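Long-range contact in diphosphomevalonate decarboxylase, putative (Trypanosoma brucei, PDB 2HKE), which probably catalyses the ATP-dependent decarboxylation of (R)-5-diphosphomevalonate to isopentenyl diphosphate, a precursor of isoprenoids and sterols: residues I39-E53 with V364-I378. The protein carries 1 engineered substitution. Sequence-based numbering, arbitrary orientation. Where two conformers were deposited one is given.
Sequences ITLSASPFRSKTSVE and VGCGVKYLGPSESLI. With SO4 (sulfate ion), chain E.
K49 lies along L377 and points its ammonium group toward E375. Its CB is directed at the C-terminal tail; CG, swung anti to the backbone N (chi1 175°), touches L377 CD1 at 4.0 Å; CD and CE then run past L377 CD2, and CE comes within 3.6 Å of that methyl. At the tip, NZ donates to a water 2.6 Å away. The same water sits suspiciously close to E375 OE1, so a water bridge between the two charges is tentative; NZ and OE1 themselves stay 4.4 Å apart. Two residues along strand 48-55, S51 OG accepts an almost straight bond (174°) from L377 N and is also hydrogen-bonded to T7 OG1 of strand 5-15. I378 N turns back onto S376 OG in an ST turn, while I378 CD1 lies 3.8 Å from E53 CB. Strand 369-371 pairs antiparallel with strand 5-15, in the same mixed sheet as 48-55, whereas strand 358-363 belongs to the other, five-stranded sheet; the chain therefore crosses back to the N-terminal sheet of this GHMP-kinase-type fold. At the other end of the contact G365 N donates to T40 O at 2.7 Å, from 38° above the carbonyl plane. G365 CA makes a nearly linear CH...O contact with L41 O, 3.5 Å away. S42 OG and the amides of A43 and C366 hold a sulfate, probably from the crystallisation liquor, between the two segments.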
# COMPACT_ATOMS: atom_id res chain seq x y z
N ILE A 39 -4.27 -5.15 -2.98
CA ILE A 39 -5.52 -4.49 -3.33
C ILE A 39 -5.25 -3.01 -3.40
O ILE A 39 -4.74 -2.38 -2.45
CB ILE A 39 -6.63 -4.77 -2.29
CG1 ILE A 39 -6.95 -6.26 -2.22
CG2 ILE A 39 -7.94 -3.98 -2.59
CD1 ILE A 39 -8.04 -6.58 -1.26
N THR A 40 -5.67 -2.39 -4.49
CA THR A 40 -5.58 -0.97 -4.61
C THR A 40 -6.76 -0.30 -3.87
O THR A 40 -7.88 -0.72 -4.02
CB THR A 40 -5.65 -0.62 -6.10
OG1 THR A 40 -4.62 -1.33 -6.78
CG2 THR A 40 -5.50 0.88 -6.27
N LEU A 41 -6.48 0.71 -3.08
CA LEU A 41 -7.51 1.39 -2.30
C LEU A 41 -8.06 2.56 -3.13
O LEU A 41 -7.48 2.95 -4.15
CB LEU A 41 -6.93 1.92 -1.01
CG LEU A 41 -6.53 0.87 0.04
CD1 LEU A 41 -6.73 1.67 1.40
CD2 LEU A 41 -7.36 -0.36 -0.04
N SER A 42 -9.19 3.10 -2.69
CA SER A 42 -9.72 4.36 -3.20
C SER A 42 -8.78 5.52 -2.96
O SER A 42 -8.10 5.58 -1.95
CB SER A 42 -11.08 4.68 -2.56
OG SER A 42 -11.60 5.87 -3.11
N ALA A 43 -8.77 6.47 -3.91
CA ALA A 43 -8.04 7.72 -3.75
C ALA A 43 -8.88 8.75 -3.00
O ALA A 43 -8.52 9.91 -2.97
CB ALA A 43 -7.62 8.28 -5.13
N SER A 44 -10.01 8.35 -2.44
CA SER A 44 -10.76 9.28 -1.60
C SER A 44 -11.10 8.59 -0.28
O SER A 44 -11.55 7.44 -0.28
CB SER A 44 -12.00 9.81 -2.33
OG SER A 44 -13.19 9.19 -1.89
N PRO A 45 -10.91 9.29 0.84
CA PRO A 45 -10.56 10.71 0.91
C PRO A 45 -9.09 11.04 0.75
O PRO A 45 -8.79 12.18 0.40
CB PRO A 45 -11.06 11.13 2.30
CG PRO A 45 -10.93 9.83 3.12
CD PRO A 45 -11.14 8.70 2.18
N PHE A 46 -8.19 10.07 0.97
CA PHE A 46 -6.75 10.32 1.00
C PHE A 46 -6.02 9.78 -0.24
O PHE A 46 -6.27 8.66 -0.67
CB PHE A 46 -6.11 9.72 2.26
CG PHE A 46 -6.79 10.14 3.54
CD1 PHE A 46 -7.05 11.47 3.80
CD2 PHE A 46 -7.23 9.19 4.44
CE1 PHE A 46 -7.71 11.85 4.96
CE2 PHE A 46 -7.87 9.56 5.60
CZ PHE A 46 -8.09 10.86 5.87
N ARG A 47 -5.07 10.57 -0.72
CA ARG A 47 -4.32 10.26 -1.94
C ARG A 47 -3.04 11.10 -2.00
O ARG A 47 -2.89 12.09 -1.24
CB ARG A 47 -5.19 10.49 -3.18
CG ARG A 47 -5.40 11.95 -3.59
CD ARG A 47 -6.17 12.78 -2.57
NE ARG A 47 -6.17 14.23 -2.89
CZ ARG A 47 -5.19 15.11 -2.62
NH1 ARG A 47 -4.05 14.75 -2.05
NH2 ARG A 47 -5.35 16.38 -2.97
N SER A 48 -2.12 10.73 -2.90
CA SER A 48 -1.02 11.60 -3.25
C SER A 48 -1.32 12.27 -4.57
O SER A 48 -2.01 11.72 -5.42
CB SER A 48 0.33 10.90 -3.36
OG SER A 48 0.59 10.17 -2.19
N LYS A 49 -0.76 13.45 -4.72
CA LYS A 49 -0.97 14.25 -5.90
C LYS A 49 0.38 14.80 -6.31
O LYS A 49 1.14 15.27 -5.45
CB LYS A 49 -1.94 15.36 -5.57
CG LYS A 49 -2.18 16.36 -6.68
CD LYS A 49 -3.50 17.11 -6.33
CE LYS A 49 -3.70 18.33 -7.09
NZ LYS A 49 -4.89 19.08 -6.49
N THR A 50 0.69 14.70 -7.61
CA THR A 50 1.89 15.31 -8.22
C THR A 50 1.53 16.10 -9.47
O THR A 50 0.75 15.64 -10.29
CB THR A 50 2.94 14.26 -8.64
OG1 THR A 50 3.43 13.58 -7.49
CG2 THR A 50 4.13 14.86 -9.39
N SER A 51 2.16 17.25 -9.58
CA SER A 51 2.11 18.09 -10.77
C SER A 51 3.52 18.20 -11.30
O SER A 51 4.48 18.38 -10.55
CB SER A 51 1.55 19.49 -10.44
OG SER A 51 0.13 19.44 -10.25
N VAL A 52 3.67 18.09 -12.61
CA VAL A 52 4.97 18.30 -13.21
C VAL A 52 4.85 19.33 -14.33
O VAL A 52 3.81 19.38 -15.01
CB VAL A 52 5.60 16.97 -13.73
CG1 VAL A 52 5.68 15.92 -12.60
CG2 VAL A 52 4.82 16.41 -14.93
N GLU A 53 5.91 20.11 -14.51
CA GLU A 53 5.98 21.07 -15.63
C GLU A 53 7.32 20.97 -16.33
O GLU A 53 8.35 21.07 -15.69
CB GLU A 53 5.76 22.49 -15.11
CG GLU A 53 5.36 23.48 -16.22
CD GLU A 53 5.49 24.96 -15.81
OE1 GLU A 53 5.62 25.30 -14.60
OE2 GLU A 53 5.49 25.80 -16.73
N VAL A 364 -12.52 -1.49 -3.17
CA VAL A 364 -11.40 -1.74 -4.06
C VAL A 364 -11.35 -0.56 -5.03
O VAL A 364 -12.38 -0.19 -5.57
CB VAL A 364 -11.57 -3.06 -4.79
CG1 VAL A 364 -10.47 -3.26 -5.76
CG2 VAL A 364 -11.61 -4.25 -3.75
N GLY A 365 -10.19 0.05 -5.16
CA GLY A 365 -10.06 1.31 -5.92
C GLY A 365 -9.78 1.14 -7.41
O GLY A 365 -9.42 0.06 -7.86
N CYS A 366 -9.94 2.22 -8.18
CA CYS A 366 -9.78 2.23 -9.64
C CYS A 366 -8.38 2.56 -10.13
O CYS A 366 -8.10 2.40 -11.32
CB CYS A 366 -10.73 3.26 -10.27
SG CYS A 366 -12.45 2.99 -9.87
N GLY A 367 -7.51 3.07 -9.26
CA GLY A 367 -6.12 3.38 -9.66
C GLY A 367 -5.85 4.85 -9.95
O GLY A 367 -6.44 5.75 -9.35
N VAL A 368 -4.91 5.14 -10.84
CA VAL A 368 -4.47 6.55 -10.99
C VAL A 368 -5.45 7.39 -11.81
O VAL A 368 -6.15 6.87 -12.67
CB VAL A 368 -3.08 6.69 -11.61
CG1 VAL A 368 -2.11 5.74 -10.90
CG2 VAL A 368 -3.15 6.44 -13.10
N LYS A 369 -5.49 8.67 -11.52
CA LYS A 369 -6.41 9.61 -12.18
C LYS A 369 -5.57 10.77 -12.67
O LYS A 369 -4.71 11.24 -11.96
CB LYS A 369 -7.47 10.10 -11.19
CG LYS A 369 -8.69 10.79 -11.84
CD LYS A 369 -9.95 10.92 -10.91
CE LYS A 369 -10.87 12.12 -11.32
NZ LYS A 369 -11.85 12.64 -10.25
N TYR A 370 -5.82 11.23 -13.90
CA TYR A 370 -5.13 12.41 -14.48
C TYR A 370 -6.11 13.54 -14.28
O TYR A 370 -7.29 13.41 -14.59
CB TYR A 370 -4.80 12.17 -15.97
CG TYR A 370 -3.84 11.05 -16.16
CD1 TYR A 370 -4.29 9.75 -16.13
CD2 TYR A 370 -2.48 11.27 -16.23
CE1 TYR A 370 -3.43 8.70 -16.24
CE2 TYR A 370 -1.58 10.21 -16.35
CZ TYR A 370 -2.07 8.93 -16.33
OH TYR A 370 -1.23 7.86 -16.41
N LEU A 371 -5.63 14.65 -13.78
CA LEU A 371 -6.48 15.78 -13.43
C LEU A 371 -6.26 16.97 -14.36
O LEU A 371 -5.32 17.02 -15.16
CB LEU A 371 -6.17 16.20 -12.00
CG LEU A 371 -6.81 15.39 -10.86
CD1 LEU A 371 -7.07 13.93 -11.18
CD2 LEU A 371 -5.98 15.58 -9.58
N GLY A 372 -7.14 17.95 -14.24
CA GLY A 372 -7.11 19.06 -15.14
C GLY A 372 -6.25 20.17 -14.62
O GLY A 372 -5.98 20.25 -13.41
N PRO A 373 -5.84 21.08 -15.52
CA PRO A 373 -5.03 22.24 -15.21
C PRO A 373 -5.49 23.03 -14.00
O PRO A 373 -4.67 23.70 -13.37
CB PRO A 373 -5.10 23.08 -16.50
CG PRO A 373 -6.15 22.43 -17.36
CD PRO A 373 -6.16 21.02 -16.97
N SER A 374 -6.78 22.93 -13.67
CA SER A 374 -7.37 23.61 -12.51
C SER A 374 -6.83 23.12 -11.18
O SER A 374 -6.71 23.90 -10.23
CB SER A 374 -8.91 23.46 -12.52
OG SER A 374 -9.36 22.27 -11.87
N GLU A 375 -6.51 21.83 -11.14
CA GLU A 375 -6.13 21.13 -9.92
C GLU A 375 -4.63 21.07 -9.72
O GLU A 375 -4.15 20.46 -8.77
CB GLU A 375 -6.67 19.71 -9.96
CG GLU A 375 -8.13 19.63 -10.29
CD GLU A 375 -8.84 18.47 -9.59
OE1 GLU A 375 -8.81 18.41 -8.33
OE2 GLU A 375 -9.45 17.64 -10.31
N SER A 376 -3.88 21.72 -10.61
CA SER A 376 -2.45 21.68 -10.56
C SER A 376 -1.89 22.30 -9.30
O SER A 376 -2.46 23.24 -8.76
CB SER A 376 -1.88 22.40 -11.77
OG SER A 376 -0.48 22.40 -11.73
N LEU A 377 -0.77 21.77 -8.83
CA LEU A 377 -0.05 22.30 -7.68
C LEU A 377 0.95 23.33 -8.15
O LEU A 377 1.71 23.88 -7.34
CB LEU A 377 0.72 21.18 -6.97
CG LEU A 377 -0.12 19.98 -6.55
CD1 LEU A 377 0.73 18.91 -5.87
CD2 LEU A 377 -1.23 20.45 -5.63
N ILE A 378 0.99 23.53 -9.46
CA ILE A 378 1.91 24.45 -10.11
C ILE A 378 1.02 25.56 -10.70
O ILE A 378 0.20 25.29 -11.59
CB ILE A 378 2.74 23.74 -11.23
CG1 ILE A 378 3.69 22.70 -10.62
CG2 ILE A 378 3.53 24.74 -12.06
CD1 ILE A 378 4.41 21.85 -11.62
S SO4 E . -11.38 5.67 -6.64
O1 SO4 E . -10.01 6.16 -6.46
O2 SO4 E . -12.19 6.26 -5.57
O3 SO4 E . -11.86 6.22 -7.92
O4 SO4 E . -11.63 4.23 -6.53
O HOH W 1 -7.97 4.18 -6.64
O HOH W 2 -7.10 17.77 -6.70